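Local coordinates for solute Binding Protein, BlMnBP1 in complex with mannotriose (PDB 6FUV) that probably delivers manno-oligosaccharides such as the bound mannotriose to an ABC transporter, as an extracellular solute-binding protein of a bifidobacterium, at residues Ile11-Thr16 with Thr329-Tyr334. Numbering follows the deposited sequence.
Sequences IKLGET and TEKSGY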
ATOM      1  N   ILE A  11      -2.509  21.006  17.890  1.00 20.43           N
ATOM      2  CA  ILE A  11      -1.120  20.830  18.310  1.00 13.39           C
ATOM      3  C   ILE A  11      -0.215  21.851  17.632  1.00 13.75           C
ATOM      4  O   ILE A  11      -0.046  21.841  16.411  1.00 15.49           O
ATOM      5  CB  ILE A  11      -0.624  19.409  18.009  1.00 17.58           C
ATOM      6  CG1 ILE A  11      -1.152  18.427  19.052  1.00 17.00           C
ATOM      7  CG2 ILE A  11       0.847  19.365  17.951  1.00 15.69           C
ATOM      8  CD1 ILE A  11      -0.999  17.007  18.616  1.00 18.67           C
ATOM      9  N   LYS A  12       0.454  22.661  18.428  1.00 22.74           N
ATOM     10  CA  LYS A  12       1.471  23.591  17.925  1.00 18.47           C
ATOM     11  C   LYS A  12       2.860  23.011  18.208  1.00 18.71           C
ATOM     12  O   LYS A  12       3.347  23.044  19.340  1.00 15.26           O
ATOM     13  CB  LYS A  12       1.304  24.954  18.571  1.00 19.13           C
ATOM     14  CG  LYS A  12      -0.046  25.594  18.252  1.00 29.31           C
ATOM     15  CD  LYS A  12      -0.116  26.969  18.858  1.00 35.36           C
ATOM     16  CE  LYS A  12      -1.352  27.692  18.434  1.00 46.27           C
ATOM     17  NZ  LYS A  12      -1.497  28.968  19.206  1.00 41.81           N
ATOM     18  N   LEU A  13       3.486  22.466  17.170  1.00 17.87           N
ATOM     19  CA  LEU A  13       4.744  21.750  17.338  1.00 17.24           C
ATOM     20  C   LEU A  13       5.803  22.675  17.928  1.00 18.67           C
ATOM     21  O   LEU A  13       6.006  23.799  17.468  1.00 19.42           O
ATOM     22  CB  LEU A  13       5.203  21.169  15.995  1.00 17.67           C
ATOM     23  CG  LEU A  13       4.495  19.926  15.453  1.00 12.65           C
ATOM     24  CD1 LEU A  13       4.988  19.569  14.071  1.00 21.25           C
ATOM     25  CD2 LEU A  13       4.671  18.781  16.375  1.00 17.71           C
ATOM     26  N   GLY A  14       6.482  22.185  18.943  1.00 19.41           N
ATOM     27  CA  GLY A  14       7.468  22.944  19.667  1.00 23.68           C
ATOM     28  C   GLY A  14       6.915  23.747  20.815  1.00 24.99           C
ATOM     29  O   GLY A  14       7.677  24.409  21.516  1.00 30.19           O
ATOM     30  N   GLU A  15       5.612  23.700  21.032  1.00 23.80           N
ATOM     31  CA  GLU A  15       4.920  24.429  22.085  1.00 29.50           C
ATOM     32  C   GLU A  15       4.038  23.476  22.871  1.00 23.07           C
ATOM     33  O   GLU A  15       4.236  23.257  24.060  1.00 25.03           O
ATOM     34  CB  GLU A  15       4.085  25.539  21.467  1.00 33.52           C
ATOM     35  CG  GLU A  15       3.175  26.308  22.401  1.00 34.83           C
ATOM     36  CD  GLU A  15       2.463  27.453  21.659  1.00 45.32           C
ATOM     37  OE1 GLU A  15       3.102  28.095  20.791  1.00 50.99           O
ATOM     38  OE2 GLU A  15       1.275  27.719  21.962  1.00 42.21           O
ATOM     39  N   THR A  16       3.098  22.849  22.186  1.00 20.54           N
ATOM     40  CA  THR A  16       2.200  21.906  22.829  1.00 30.85           C
ATOM     41  C   THR A  16       2.971  20.706  23.377  1.00 16.91           C
ATOM     42  O   THR A  16       3.874  20.172  22.745  1.00 28.52           O
ATOM     43  CB  THR A  16       1.115  21.430  21.837  1.00 20.47           C
ATOM     44  OG1 THR A  16       0.438  22.555  21.250  1.00 25.63           O
ATOM     45  CG2 THR A  16       0.161  20.540  22.551  1.00 19.98           C
ATOM     46  N   THR A 329       4.324  13.934  10.200  1.00 15.24           N
ATOM     47  CA  THR A 329       3.603  14.402   9.018  1.00 16.98           C
ATOM     48  C   THR A 329       4.193  15.707   8.531  1.00 15.72           C
ATOM     49  O   THR A 329       4.506  15.847   7.346  1.00 16.17           O
ATOM     50  CB  THR A 329       2.119  14.572   9.336  1.00 19.49           C
ATOM     51  OG1 THR A 329       1.587  13.333   9.759  1.00 14.05           O
ATOM     52  CG2 THR A 329       1.285  15.043   8.094  1.00 14.69           C
ATOM     53  N   GLU A 330       4.389  16.675   9.436  1.00 16.86           N
ATOM     54  CA  GLU A 330       4.758  18.015   9.024  1.00 14.72           C
ATOM     55  C   GLU A 330       6.242  18.258   8.939  1.00 18.57           C
ATOM     56  O   GLU A 330       6.619  19.245   8.309  1.00 14.09           O
ATOM     57  CB  GLU A 330       4.155  19.055   9.978  1.00 17.37           C
ATOM     58  CG  GLU A 330       2.594  19.092   9.923  1.00 18.84           C
ATOM     59  CD  GLU A 330       2.012  20.313  10.540  1.00 19.61           C
ATOM     60  OE1 GLU A 330       2.791  21.105  11.088  1.00 25.67           O
ATOM     61  OE2 GLU A 330       0.775  20.513  10.469  1.00 21.34           O
ATOM     62  N   LYS A 331       7.079  17.413   9.559  1.00 14.65           N
ATOM     63  CA  LYS A 331       8.472  17.786   9.746  1.00 17.82           C
ATOM     64  C   LYS A 331       9.500  16.760   9.296  1.00 18.62           C
ATOM     65  O   LYS A 331      10.615  17.110   8.916  1.00 26.25           O
ATOM     66  CB  LYS A 331       8.748  18.082  11.216  1.00 18.89           C
ATOM     67  CG  LYS A 331       7.942  19.229  11.806  1.00 18.41           C
ATOM     68  CD  LYS A 331       8.270  20.509  11.088  1.00 31.32           C
ATOM     69  CE  LYS A 331       8.090  21.704  12.022  1.00 37.06           C
ATOM     70  NZ  LYS A 331       8.649  22.934  11.442  1.00 35.73           N
ATOM     71  N   SER A 332       9.167  15.492   9.341  1.00 15.62           N
ATOM     72  CA  SER A 332      10.222  14.492   9.259  1.00 13.57           C
ATOM     73  C   SER A 332      10.835  14.372   7.871  1.00 12.48           C
ATOM     74  O   SER A 332      11.980  13.940   7.723  1.00 14.81           O
ATOM     75  CB  SER A 332       9.677  13.137   9.678  1.00 13.07           C
ATOM     76  OG  SER A 332       8.919  12.514   8.652  1.00 16.23           O
ATOM     77  N   GLY A 333      10.092  14.706   6.836  1.00 20.82           N
ATOM     78  CA  GLY A 333      10.553  14.427   5.493  1.00 13.57           C
ATOM     79  C   GLY A 333      10.506  12.980   5.087  1.00 13.51           C
ATOM     80  O   GLY A 333      11.018  12.623   4.042  1.00 22.25           O
ATOM     81  N   TYR A 334       9.883  12.136   5.885  1.00 21.62           N
ATOM     82  CA  TYR A 334       9.865  10.701   5.629  1.00 14.04           C
ATOM     83  C   TYR A 334       9.283  10.366   4.258  1.00 13.73           C
ATOM     84  O   TYR A 334       9.833   9.550   3.519  1.00 18.34           O
ATOM     85  CB  TYR A 334       9.070  10.031   6.746  1.00 17.81           C
ATOM     86  CG  TYR A 334       8.776   8.536   6.558  1.00 14.18           C
ATOM     87  CD1 TYR A 334       7.765   8.104   5.737  1.00 13.37           C
ATOM     88  CD2 TYR A 334       9.513   7.572   7.224  1.00 12.13           C
ATOM     89  CE1 TYR A 334       7.487   6.753   5.557  1.00 15.96           C
ATOM     90  CE2 TYR A 334       9.251   6.194   7.053  1.00 14.87           C
ATOM     91  CZ  TYR A 334       8.229   5.792   6.225  1.00 18.49           C
ATOM     92  OH  TYR A 334       7.926   4.458   6.077  1.00 19.86           O
TER
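Leu13 CD1 lies to one side of the plane of the Glu330 carboxylate, off past its OE1 corner, 4.0 Å from OE1 of Glu330, and does not cover the face. The Glu330 side chain also comes close to a bound polyethylene glycol, probably from the crystallisation liquor; glutamate can keep its charge at this partly exposed surface. Leu13 CD1 also rests on Lys331, 3.7 Å from its CG. The two chains run past one another in opposite senses, and a turn about the CB-CG bond (chi2 -62°) bends Lys331. Lysine suits this exposed place because its methylenes can cover a methyl while its charged end can stay in contact with solvent. The contact is small, burying 102 Å², and purely van der Waals.

Within each segment the backbone has its own hydrogen bonds. Lys12 O accepts from Glu15 N and Thr16 N; Gly14 permits the positive phi of this tight turn. Ser332 OG forms an ST turn with Tyr334 N.

Leucine's branched apolar end serves both Lys331 and Met53 of helix 43-53. Ile11 lies against Met322 and Ile323, and Lys326 NZ hydrogen-bonds Ile11 O: in this periplasmic-binding-protein-like fold, the N-terminal loop before strand 22-28 packs along helix 315-330.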